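Local coordinates for Serine/threonine-protein phosphatase 2A regulatory subunit B'' subunit alpha (Homo sapiens, PDB 4I5J), which serves as a calcium-binding regulatory subunit of protein phosphatase 2A, represented here by its EF-hand region, and might modulate the enzyme's substrate selectivity, activity and location, at residues D32-P35 with L36-V40; E98-D102 with I103-T107; C120-W123 with E124-D128; M171-A174 with D175-F179; C260-A263 with H264-Y267. One frame throughout, in Å; residues are numbered along the deposited sequence.

Contact 1 (D32-P35 with L36-V40); sequences DFIP and LLQDV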
# COMPACT_ATOMS: atom_id res chain seq x y z
N ASP A 32 17.08 6.15 8.16
CA ASP A 32 18.12 6.89 7.43
C ASP A 32 17.55 8.10 6.70
O ASP A 32 18.29 9.03 6.38
CB ASP A 32 18.82 5.97 6.42
CG ASP A 32 19.62 4.87 7.08
OD1 ASP A 32 20.11 5.10 8.20
OD2 ASP A 32 19.76 3.77 6.47
N PHE A 33 16.25 8.08 6.42
CA PHE A 33 15.61 9.19 5.72
C PHE A 33 15.20 10.31 6.66
O PHE A 33 14.85 11.41 6.22
CB PHE A 33 14.39 8.70 4.95
CG PHE A 33 14.72 8.01 3.67
CD1 PHE A 33 15.13 6.68 3.67
CD2 PHE A 33 14.68 8.69 2.47
CE1 PHE A 33 15.47 6.03 2.48
CE2 PHE A 33 15.01 8.06 1.28
CZ PHE A 33 15.41 6.73 1.28
N ILE A 34 15.21 10.03 7.96
CA ILE A 34 14.71 11.03 8.92
C ILE A 34 15.45 12.38 8.87
O ILE A 34 14.81 13.43 8.76
CB ILE A 34 14.63 10.49 10.38
CG1 ILE A 34 13.43 9.54 10.51
CG2 ILE A 34 14.51 11.63 11.38
CD1 ILE A 34 13.53 8.60 11.68
N PRO A 35 16.79 12.36 8.92
CA PRO A 35 17.43 13.69 8.87
C PRO A 35 17.18 14.42 7.54
O PRO A 35 17.12 15.65 7.54
CB PRO A 35 18.92 13.38 9.08
CG PRO A 35 19.07 11.94 8.93
CD PRO A 35 17.76 11.30 9.21
N LEU A 36 17.02 13.67 6.45
CA LEU A 36 16.67 14.28 5.17
C LEU A 36 15.29 14.97 5.25
O LEU A 36 15.11 16.10 4.79
CB LEU A 36 16.66 13.22 4.05
CG LEU A 36 16.14 13.73 2.71
CD1 LEU A 36 17.07 14.78 2.19
CD2 LEU A 36 15.99 12.62 1.70
N LEU A 37 14.33 14.28 5.85
CA LEU A 37 12.99 14.83 6.00
C LEU A 37 12.98 16.00 6.95
O LEU A 37 12.25 16.96 6.76
CB LEU A 37 12.01 13.75 6.49
CG LEU A 37 11.06 13.24 5.40
CD1 LEU A 37 10.19 14.37 4.86
CD2 LEU A 37 11.82 12.57 4.27
N GLN A 38 13.78 15.93 8.00
CA GLN A 38 13.82 17.03 8.96
C GLN A 38 14.36 18.26 8.28
O GLN A 38 13.89 19.37 8.50
CB GLN A 38 14.70 16.66 10.14
CG GLN A 38 14.12 15.54 10.94
CD GLN A 38 14.55 15.59 12.37
OE1 GLN A 38 15.25 14.70 12.86
NE2 GLN A 38 14.11 16.63 13.08
N ASP A 39 15.36 18.05 7.44
CA ASP A 39 15.91 19.12 6.65
C ASP A 39 14.86 19.71 5.70
O ASP A 39 14.73 20.93 5.61
CB ASP A 39 17.13 18.62 5.87
CG ASP A 39 17.99 19.75 5.38
OD1 ASP A 39 18.35 20.61 6.21
OD2 ASP A 39 18.30 19.79 4.17
N VAL A 40 14.11 18.85 5.02
CA VAL A 40 13.07 19.33 4.11
C VAL A 40 12.00 20.13 4.86
O VAL A 40 11.58 21.20 4.40
CB VAL A 40 12.40 18.18 3.35
CG1 VAL A 40 11.07 18.62 2.78
CG2 VAL A 40 13.35 17.64 2.24

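Contact 2 (E98-D102 with I103-T107); sequences EEEED and INQIT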
# COMPACT_ATOMS: atom_id res chain seq x y z
N GLU A 98 13.08 21.38 -4.61
CA GLU A 98 13.95 22.51 -4.32
C GLU A 98 13.50 23.81 -4.99
O GLU A 98 14.01 24.87 -4.67
CB GLU A 98 15.39 22.20 -4.73
CG GLU A 98 16.01 21.05 -3.96
CD GLU A 98 17.31 20.56 -4.59
OE1 GLU A 98 17.92 19.61 -4.05
OE2 GLU A 98 17.72 21.12 -5.63
N GLU A 99 12.56 23.71 -5.92
CA GLU A 99 12.08 24.89 -6.64
C GLU A 99 10.63 25.23 -6.30
O GLU A 99 10.31 26.37 -5.98
CB GLU A 99 12.20 24.67 -8.15
CG GLU A 99 13.57 24.95 -8.74
CD GLU A 99 13.52 25.16 -10.24
OE1 GLU A 99 14.24 26.04 -10.75
OE2 GLU A 99 12.74 24.44 -10.92
N GLU A 100 9.76 24.23 -6.39
CA GLU A 100 8.33 24.41 -6.15
C GLU A 100 8.06 24.92 -4.74
O GLU A 100 8.54 24.35 -3.76
CB GLU A 100 7.62 23.07 -6.37
CG GLU A 100 6.14 23.11 -6.10
CD GLU A 100 5.42 24.12 -6.95
OE1 GLU A 100 5.12 23.81 -8.13
OE2 GLU A 100 5.14 25.21 -6.43
N GLU A 101 7.29 26.00 -4.63
CA GLU A 101 7.03 26.59 -3.32
C GLU A 101 5.75 26.06 -2.68
O GLU A 101 5.62 26.06 -1.46
CB GLU A 101 7.02 28.13 -3.38
CG GLU A 101 8.41 28.76 -3.26
CD GLU A 101 8.37 30.28 -3.10
OE1 GLU A 101 7.28 30.83 -2.86
OE2 GLU A 101 9.44 30.91 -3.21
N ASP A 102 4.81 25.61 -3.51
CA ASP A 102 3.62 24.97 -2.98
C ASP A 102 3.86 23.47 -2.80
O ASP A 102 3.72 22.69 -3.75
CB ASP A 102 2.42 25.19 -3.89
CG ASP A 102 1.12 24.66 -3.27
OD1 ASP A 102 1.14 24.21 -2.10
OD2 ASP A 102 0.06 24.71 -3.96
N ILE A 103 4.23 23.08 -1.58
CA ILE A 103 4.43 21.68 -1.25
C ILE A 103 3.33 20.75 -1.79
O ILE A 103 3.61 19.60 -2.14
CB ILE A 103 4.59 21.50 0.27
CG1 ILE A 103 5.18 20.12 0.57
CG2 ILE A 103 3.25 21.70 0.98
CD1 ILE A 103 6.46 19.83 -0.15
N ASN A 104 2.11 21.26 -1.91
CA ASN A 104 0.97 20.45 -2.36
C ASN A 104 0.93 20.21 -3.86
O ASN A 104 0.10 19.44 -4.35
CB ASN A 104 -0.34 21.02 -1.83
CG ASN A 104 -0.39 21.00 -0.31
OD1 ASN A 104 0.13 20.07 0.31
ND2 ASN A 104 -0.99 22.02 0.28
N GLN A 105 1.86 20.82 -4.58
CA GLN A 105 2.08 20.51 -5.99
C GLN A 105 3.04 19.34 -6.15
O GLN A 105 3.12 18.73 -7.22
CB GLN A 105 2.63 21.73 -6.72
CG GLN A 105 1.78 22.14 -7.90
CD GLN A 105 0.32 22.28 -7.53
OE1 GLN A 105 -0.00 22.74 -6.43
NE2 GLN A 105 -0.57 21.88 -8.43
N ILE A 106 3.80 19.03 -5.10
CA ILE A 106 4.64 17.84 -5.14
C ILE A 106 3.80 16.66 -4.67
O ILE A 106 3.80 16.30 -3.48
CB ILE A 106 5.91 17.95 -4.27
CG1 ILE A 106 6.66 19.26 -4.57
CG2 ILE A 106 6.81 16.80 -4.56
CD1 ILE A 106 7.25 19.29 -5.96
N THR A 107 3.08 16.06 -5.61
CA THR A 107 2.09 15.05 -5.28
C THR A 107 2.71 13.66 -5.10
O THR A 107 2.06 12.76 -4.55
CB THR A 107 0.99 15.01 -6.36
OG1 THR A 107 1.60 14.84 -7.64
CG2 THR A 107 0.17 16.32 -6.37

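Contact 3 (C120-W123 with E124-D128); sequences CKFW and ELDTD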
# COMPACT_ATOMS: atom_id res chain seq x y z
N CYS A 120 -6.42 12.16 8.82
CA CYS A 120 -7.81 12.22 9.25
C CYS A 120 -8.52 10.89 9.14
O CYS A 120 -9.37 10.55 9.98
CB CYS A 120 -8.58 13.29 8.48
SG CYS A 120 -7.92 14.95 8.84
N LYS A 121 -8.20 10.15 8.08
CA LYS A 121 -8.81 8.85 7.91
C LYS A 121 -8.35 7.92 9.02
O LYS A 121 -9.17 7.17 9.56
CB LYS A 121 -8.51 8.28 6.52
CG LYS A 121 -9.41 8.88 5.44
CD LYS A 121 -9.04 8.35 4.06
CE LYS A 121 -9.90 8.98 2.97
NZ LYS A 121 -9.36 8.69 1.61
N PHE A 122 -7.07 7.99 9.38
CA PHE A 122 -6.56 7.20 10.50
C PHE A 122 -7.27 7.59 11.80
O PHE A 122 -7.69 6.74 12.58
CB PHE A 122 -5.05 7.40 10.67
CG PHE A 122 -4.46 6.61 11.81
CD1 PHE A 122 -4.12 5.27 11.65
CD2 PHE A 122 -4.26 7.21 13.06
CE1 PHE A 122 -3.59 4.52 12.71
CE2 PHE A 122 -3.73 6.48 14.13
CZ PHE A 122 -3.38 5.13 13.95
N TRP A 123 -7.41 8.89 12.00
CA TRP A 123 -8.05 9.43 13.18
C TRP A 123 -9.47 8.87 13.33
O TRP A 123 -9.86 8.42 14.40
CB TRP A 123 -8.09 10.96 13.12
CG TRP A 123 -8.84 11.52 14.26
CD1 TRP A 123 -10.18 11.76 14.33
CD2 TRP A 123 -8.30 11.87 15.54
NE1 TRP A 123 -10.51 12.24 15.58
CE2 TRP A 123 -9.37 12.31 16.34
CE3 TRP A 123 -7.01 11.83 16.09
CZ2 TRP A 123 -9.19 12.73 17.66
CZ3 TRP A 123 -6.84 12.24 17.40
CH2 TRP A 123 -7.92 12.69 18.16
N GLU A 124 -10.24 8.92 12.24
CA GLU A 124 -11.60 8.36 12.21
C GLU A 124 -11.67 6.87 12.58
O GLU A 124 -12.63 6.43 13.21
CB GLU A 124 -12.22 8.60 10.83
CG GLU A 124 -13.66 8.12 10.67
CD GLU A 124 -14.30 8.58 9.35
OE1 GLU A 124 -13.61 8.57 8.29
OE2 GLU A 124 -15.49 8.97 9.36
N LEU A 125 -10.66 6.09 12.20
CA LEU A 125 -10.68 4.64 12.42
C LEU A 125 -10.11 4.20 13.76
O LEU A 125 -10.36 3.08 14.24
CB LEU A 125 -9.89 3.95 11.31
CG LEU A 125 -10.57 3.93 9.95
CD1 LEU A 125 -9.59 3.40 8.95
CD2 LEU A 125 -11.80 3.04 10.00
N ASP A 126 -9.30 5.07 14.35
CA ASP A 126 -8.68 4.79 15.63
C ASP A 126 -9.69 5.11 16.73
O ASP A 126 -9.55 6.10 17.44
CB ASP A 126 -7.44 5.66 15.80
CG ASP A 126 -6.69 5.36 17.07
OD1 ASP A 126 -7.07 4.41 17.79
OD2 ASP A 126 -5.70 6.08 17.34
N THR A 127 -10.69 4.23 16.84
CA THR A 127 -11.83 4.42 17.73
C THR A 127 -11.43 4.59 19.18
O THR A 127 -11.94 5.45 19.88
CB THR A 127 -12.81 3.24 17.61
OG1 THR A 127 -13.38 3.24 16.30
CG2 THR A 127 -13.94 3.37 18.63
N ASP A 128 -10.50 3.76 19.63
CA ASP A 128 -10.05 3.83 21.02
C ASP A 128 -9.04 4.96 21.23
O ASP A 128 -8.53 5.14 22.33
CB ASP A 128 -9.41 2.50 21.43
CG ASP A 128 -10.29 1.32 21.09
OD1 ASP A 128 -11.50 1.37 21.40
OD2 ASP A 128 -9.78 0.34 20.50

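Contact 4 (M171-A174 with D175-F179); sequences MSYA and DFVWF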
# COMPACT_ATOMS: atom_id res chain seq x y z
N MET A 171 -3.02 -2.60 13.90
CA MET A 171 -2.37 -1.95 12.77
C MET A 171 -1.84 -0.57 13.21
O MET A 171 -2.60 0.28 13.71
CB MET A 171 -3.36 -1.79 11.61
CG MET A 171 -2.82 -0.96 10.44
SD MET A 171 -4.01 -0.75 9.11
CE MET A 171 -3.82 -2.31 8.26
N SER A 172 -0.55 -0.34 13.00
CA SER A 172 0.06 0.93 13.38
C SER A 172 -0.29 2.00 12.37
O SER A 172 -0.84 1.70 11.30
CB SER A 172 1.59 0.79 13.44
OG SER A 172 2.10 0.52 12.14
N TYR A 173 0.05 3.24 12.70
CA TYR A 173 -0.13 4.34 11.76
C TYR A 173 0.61 4.09 10.43
O TYR A 173 0.06 4.31 9.33
CB TYR A 173 0.33 5.69 12.38
CG TYR A 173 0.15 6.80 11.38
CD1 TYR A 173 -1.11 7.35 11.14
CD2 TYR A 173 1.21 7.26 10.62
CE1 TYR A 173 -1.29 8.36 10.20
CE2 TYR A 173 1.04 8.27 9.67
CZ TYR A 173 -0.20 8.80 9.47
OH TYR A 173 -0.35 9.77 8.50
N ALA A 174 1.86 3.64 10.53
CA ALA A 174 2.69 3.46 9.34
C ALA A 174 2.07 2.42 8.44
O ALA A 174 1.93 2.62 7.23
CB ALA A 174 4.11 3.05 9.75
N ASP A 175 1.68 1.30 9.03
CA ASP A 175 1.03 0.26 8.25
C ASP A 175 -0.32 0.67 7.67
O ASP A 175 -0.75 0.15 6.64
CB ASP A 175 0.92 -1.01 9.08
CG ASP A 175 2.23 -1.77 9.10
OD1 ASP A 175 2.91 -1.84 8.03
OD2 ASP A 175 2.57 -2.29 10.16
N PHE A 176 -1.00 1.58 8.35
CA PHE A 176 -2.26 2.09 7.83
C PHE A 176 -2.01 2.85 6.53
O PHE A 176 -2.81 2.76 5.59
CB PHE A 176 -2.96 3.00 8.84
CG PHE A 176 -4.20 3.62 8.30
CD1 PHE A 176 -5.31 2.83 8.04
CD2 PHE A 176 -4.24 4.95 7.99
CE1 PHE A 176 -6.46 3.39 7.52
CE2 PHE A 176 -5.39 5.53 7.48
CZ PHE A 176 -6.50 4.74 7.23
N VAL A 177 -0.91 3.60 6.48
CA VAL A 177 -0.52 4.29 5.24
C VAL A 177 -0.47 3.35 4.04
O VAL A 177 -1.02 3.65 2.98
CB VAL A 177 0.82 5.06 5.40
CG1 VAL A 177 1.15 5.80 4.11
CG2 VAL A 177 0.72 6.09 6.55
N TRP A 178 0.15 2.18 4.21
CA TRP A 178 0.26 1.19 3.14
C TRP A 178 -1.09 0.63 2.78
O TRP A 178 -1.41 0.48 1.60
CB TRP A 178 1.16 0.03 3.59
CG TRP A 178 2.61 0.39 3.62
CD1 TRP A 178 3.21 1.26 4.49
CD2 TRP A 178 3.64 -0.11 2.77
NE1 TRP A 178 4.55 1.35 4.22
CE2 TRP A 178 4.85 0.52 3.17
CE3 TRP A 178 3.68 -1.01 1.70
CZ2 TRP A 178 6.06 0.26 2.56
CZ3 TRP A 178 4.91 -1.25 1.08
CH2 TRP A 178 6.08 -0.62 1.52
N PHE A 179 -1.87 0.28 3.80
CA PHE A 179 -3.24 -0.14 3.56
C PHE A 179 -4.02 0.92 2.79
O PHE A 179 -4.57 0.63 1.73
CB PHE A 179 -3.99 -0.43 4.87
CG PHE A 179 -5.47 -0.57 4.68
CD1 PHE A 179 -6.00 -1.75 4.19
CD2 PHE A 179 -6.33 0.50 4.93
CE1 PHE A 179 -7.36 -1.88 3.97
CE2 PHE A 179 -7.70 0.38 4.72
CZ PHE A 179 -8.22 -0.81 4.24

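Contact 5 (C260-A263 with H264-Y267); sequences CRMA and HIFY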
# COMPACT_ATOMS: atom_id res chain seq x y z
N CYS A 260 -1.82 -8.66 -16.89
CA CYS A 260 -3.16 -8.59 -17.44
C CYS A 260 -3.70 -7.17 -17.40
O CYS A 260 -4.66 -6.85 -18.11
CB CYS A 260 -4.12 -9.52 -16.71
SG CYS A 260 -4.79 -8.88 -15.15
N ARG A 261 -3.09 -6.34 -16.56
CA ARG A 261 -3.46 -4.93 -16.41
C ARG A 261 -4.86 -4.71 -15.83
O ARG A 261 -5.33 -3.58 -15.76
CB ARG A 261 -3.25 -4.17 -17.73
CG ARG A 261 -1.80 -4.23 -18.23
CD ARG A 261 -1.69 -4.20 -19.75
NE ARG A 261 -1.65 -2.84 -20.29
CZ ARG A 261 -1.33 -2.53 -21.55
NH1 ARG A 261 -1.00 -3.48 -22.41
NH2 ARG A 261 -1.33 -1.26 -21.94
N MET A 262 -5.51 -5.77 -15.38
CA MET A 262 -6.85 -5.66 -14.79
C MET A 262 -6.93 -6.16 -13.35
O MET A 262 -8.02 -6.50 -12.84
CB MET A 262 -7.87 -6.41 -15.66
CG MET A 262 -8.88 -5.50 -16.36
SD MET A 262 -8.11 -4.26 -17.43
CE MET A 262 -7.37 -5.29 -18.70
N ALA A 263 -5.78 -6.19 -12.67
CA ALA A 263 -5.68 -6.75 -11.33
C ALA A 263 -6.72 -6.17 -10.38
O ALA A 263 -7.23 -6.88 -9.51
CB ALA A 263 -4.28 -6.54 -10.78
N HIS A 264 -7.05 -4.90 -10.55
CA HIS A 264 -7.97 -4.23 -9.64
C HIS A 264 -9.38 -4.80 -9.74
O HIS A 264 -10.10 -4.87 -8.75
CB HIS A 264 -7.99 -2.71 -9.88
CG HIS A 264 -8.36 -2.31 -11.27
ND1 HIS A 264 -7.50 -2.46 -12.34
CD2 HIS A 264 -9.49 -1.76 -11.76
CE1 HIS A 264 -8.09 -2.02 -13.44
NE2 HIS A 264 -9.30 -1.59 -13.11
N ILE A 265 -9.76 -5.21 -10.95
CA ILE A 265 -11.06 -5.82 -11.15
C ILE A 265 -11.11 -7.19 -10.49
O ILE A 265 -12.05 -7.50 -9.75
CB ILE A 265 -11.38 -5.95 -12.63
CG1 ILE A 265 -11.56 -4.55 -13.23
CG2 ILE A 265 -12.63 -6.76 -12.83
CD1 ILE A 265 -11.94 -4.57 -14.70
N PHE A 266 -10.09 -8.00 -10.76
CA PHE A 266 -9.88 -9.29 -10.11
C PHE A 266 -10.03 -9.15 -8.59
O PHE A 266 -10.88 -9.77 -7.96
CB PHE A 266 -8.47 -9.78 -10.47
CG PHE A 266 -8.12 -11.15 -9.92
CD1 PHE A 266 -8.52 -12.30 -10.58
CD2 PHE A 266 -7.35 -11.28 -8.79
CE1 PHE A 266 -8.17 -13.55 -10.10
CE2 PHE A 266 -7.00 -12.54 -8.30
CZ PHE A 266 -7.41 -13.66 -8.96
N TYR A 267 -9.24 -8.25 -8.01
CA TYR A 267 -9.28 -8.02 -6.57
C TYR A 267 -10.66 -7.61 -6.00
O TYR A 267 -11.12 -8.16 -5.00
CB TYR A 267 -8.20 -6.99 -6.17
CG TYR A 267 -6.78 -7.52 -6.33
CD1 TYR A 267 -5.75 -6.69 -6.75
CD2 TYR A 267 -6.46 -8.85 -6.04
CE1 TYR A 267 -4.46 -7.15 -6.88
CE2 TYR A 267 -5.17 -9.33 -6.18
CZ TYR A 267 -4.17 -8.48 -6.60
OH TYR A 267 -2.88 -8.93 -6.73

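Contact 1 (D32-P35 with L36-V40)
Leu36 and Phe33 lie three residues apart, and their side chains meet where Leu36 CD2 comes within 4.2 Å of Phe33 CD2, approaching the ring at a slant. The branch reaches that far because Leu36 carries CG anti to its own backbone N (chi1 173°), while its CB rests 3.4 Å from Phe33 O. That carbonyl oxygen is also the acceptor for Leu37 N, at 2.9 Å. Pro35, the third main contributor, works through its backbone: its O accepts from Asp39 N at 3.0 Å. Its ring nitrogen has no hydrogen to give, which is easily tolerated so near the start of a helix. On another flank Gln38 leans back over Ile34, its CG 3.1 Å from Ile34 O and its OE1 3.5 Å from Ile34 CG2. Phe33 is buried, and Phe16 of helix 12-20 touches both it and Leu36; Phe69 meets the Phe33 ring. With polar Gln38 and Asp39 on other flanks, the arrangement is that of an amphipathic helix, 34-43, packed into an EF-hand domain.

Contact 2 (E98-D102 with I103-T107)
Glu100 and Ile106 run antiparallel alongside each other, bringing Ile106 CD1 to 3.8 Å from Glu100 CB. The glutamate is bent at chi2 (59°), which swings its carboxylate away from the isoleucine and across Gln105, with OE1 3.5 Å from Gln105 CB and the carboxylate and amide planes 63° apart. Its other oxygen turns back to its own segment: OE2 accepts from Asp102 N at 3.0 Å, on the anti side of the carboxylate. One bent side chain thereby covers the following turn with its methylenes and holds the backbone ahead of it. Replacing it with an alanine would probably leave Asp102 N without this acceptor and uncover part of the flank of Ile106 and Gln105. Asp102 starts out the same way, CG anti to the backbone N (chi1 -173°), but its shorter carboxylate stays beside the chain and turns its face to Asn104 N, which lies 3.1 Å from Asp102 OD1. Gln105 N bonds Asp102 O at 2.8 Å. Asn104 sends its own OD1 onward to Glu113 N, at the start of helix 112-125, and Ile103 and Ile106 both pack on Leu97. The side-chain bond from Asp102 to the residue two ahead is an Asx turn, here introducing the short 3-10 segment 103-105 in the link between helices 90-97 and 112-125.

Contact 3 (C120-W123 with E124-D128)
Phe122 and Asp126 make the side-chain contact here, four residues apart, across the end of the helix. Phe122 holds CG anti to its backbone N (chi1 180°), which carries the ring forward to the aspartate. Asp126 CB lies over one face of the Phe122 ring, and the carboxylate runs on past the rim, with OD2 3.8 Å from CE2 of Phe122. Ring and carboxylate planes are turned 58° apart, so the two flat groups do not stack. Leu125 rests on the backbone of the preceding turn, CG 3.6 Å from Lys121 O, and buries its branches against Ile133 and Leu138. Backbone bonds carry the helix to its end. Glu124 N binds Cys120 O at 2.9 Å, and Leu125 N meets Lys121 O at 3.2 Å. Asp126 N is the last of the series, held by Phe122 O at 2.9 Å and weakly by Trp123 O. At Asp126 itself the chain leaves helical geometry, in an inverse gamma turn centred on that residue. A helix closing on an aspartate that opens a loop is the layout of an EF-hand, and Asp126 sits where the first loop residue would be, although the calcium seen in this chain is bound at Asp200. The polar end of Asp126 fits that position: OD1 accepts from Asp130 N and OD2 from Leu131 N, two bonds that fix the carboxylate and draw the loop round it. Among charged groups, Lys121 extends its fully stretched chain to a salt bridge with Glu184, lying along Phe176 and Leu180 on the way.

Contact 4 (M171-A174 with D175-F179)
Met171 lays its thioether along the first turn of the helix, between Phe176 and Phe179. Its sulfur sits at the edge of the Phe176 ring, near the ring plane and 5.3 Å from the centroid, a Met-aromatic contact, and SD also rests 3.6 Å from Phe176 CA. A bend at chi3 (-81°) carries the methyl onward to Phe179, where CE touches CB at 3.9 Å. An alanine here is likely to open a gap at the edge of the Phe176 ring and beside Phe179 CB, stripping the one of its sulfur partner and the other of its methyl neighbour. On another side of the helix Val177 CG2 makes an off-centre CH-pi contact with the Tyr173 ring, 4.3 Å from its centroid. Farther out the packing turns polar: Ala174 O lies at the edge of the Trp178 indole, 3.3 Å from CD1. At the N-terminus of the helix Ser172 is the N-cap, its OG taking the Asp175 N-H at 3.2 Å in an almost straight bond. The same hydroxyl gives a weak, long bond to Asp175 OD2. Around this turn, Met171 pairs through its backbone with Ile133, the short antiparallel link of a paired EF-hand. Tyr173 and Phe176 lean on helix 112-125, the Tyr173 hydroxyl bonds Thr63 of helix 54-72, and Trp178 and Phe179 reach helix 189-199.

Contact 5 (C260-A263 with H264-Y267)
His264 turns CG into the space between its backbone N and carbonyl carbon (chi1 58°), folding the imidazole back along the chain beside Met262. ND1 then stands 3.9 Å from Met262 C, and Arg261 O lies at the ring edge near its plane. In Met262, chi1 (-112°) sets CG alongside the Ile265 branch, 3.6 Å from CD1, and the bends at chi2 and chi3 then carry the thioether off from it. Tyr267 swings CG anti to its carbonyl carbon (chi1 -68°), which brings the ring back over the preceding turn: CD1 is 3.1 Å from Ala263 O and CE1 4.0 Å from Ala263 CB. The same Ala263 O accepts from Tyr267 N at 2.9 Å. The backbone reverses just before, where Arg261 adopts positive phi after helix 254-260 and Met262 takes the N-cap position of helix 263-271. Met262 N gives its hydrogen to Cys260 SG at 3.2 Å. Two donors share Met262 O: Phe266 N arrives in the carbonyl plane at 3.3 Å, and Ile265 N comes from above that plane at 2.9 Å. Beyond the turn, Phe266 packs on Val244 and Leu257, and Tyr267 on Trp195 and Met199, its hydroxyl bonding weakly to Ile192 O. Every hydrogen bond across the contact joins backbone to backbone, so the turn depends on no polar side chain for them, apart from Cys260 SG holding Met262 N within 260-263.

Only contacts 3 and 4 touch, their centres about 12 Å apart: Phe122 CG meets Tyr173 CD1 at 3.5 Å and Leu125 CD1 meets Phe176 CE1 at 3.4 Å, joining the helices of one EF-hand pair. Contacts 1 and 2 form a second neighbourhood, with nearest atoms about 6 Å apart and Leu97 of helix 90-97 packed against both. Contact 5 lies on the opposite side of the chain's centre from contact 1, about 36 Å between centres. It is also the one near the bound calcium ion: the side chain of Phe266 is about 11 Å from the metal, and that of Tyr267 about 9 Å from the side chain of Asp200, one of its ligands.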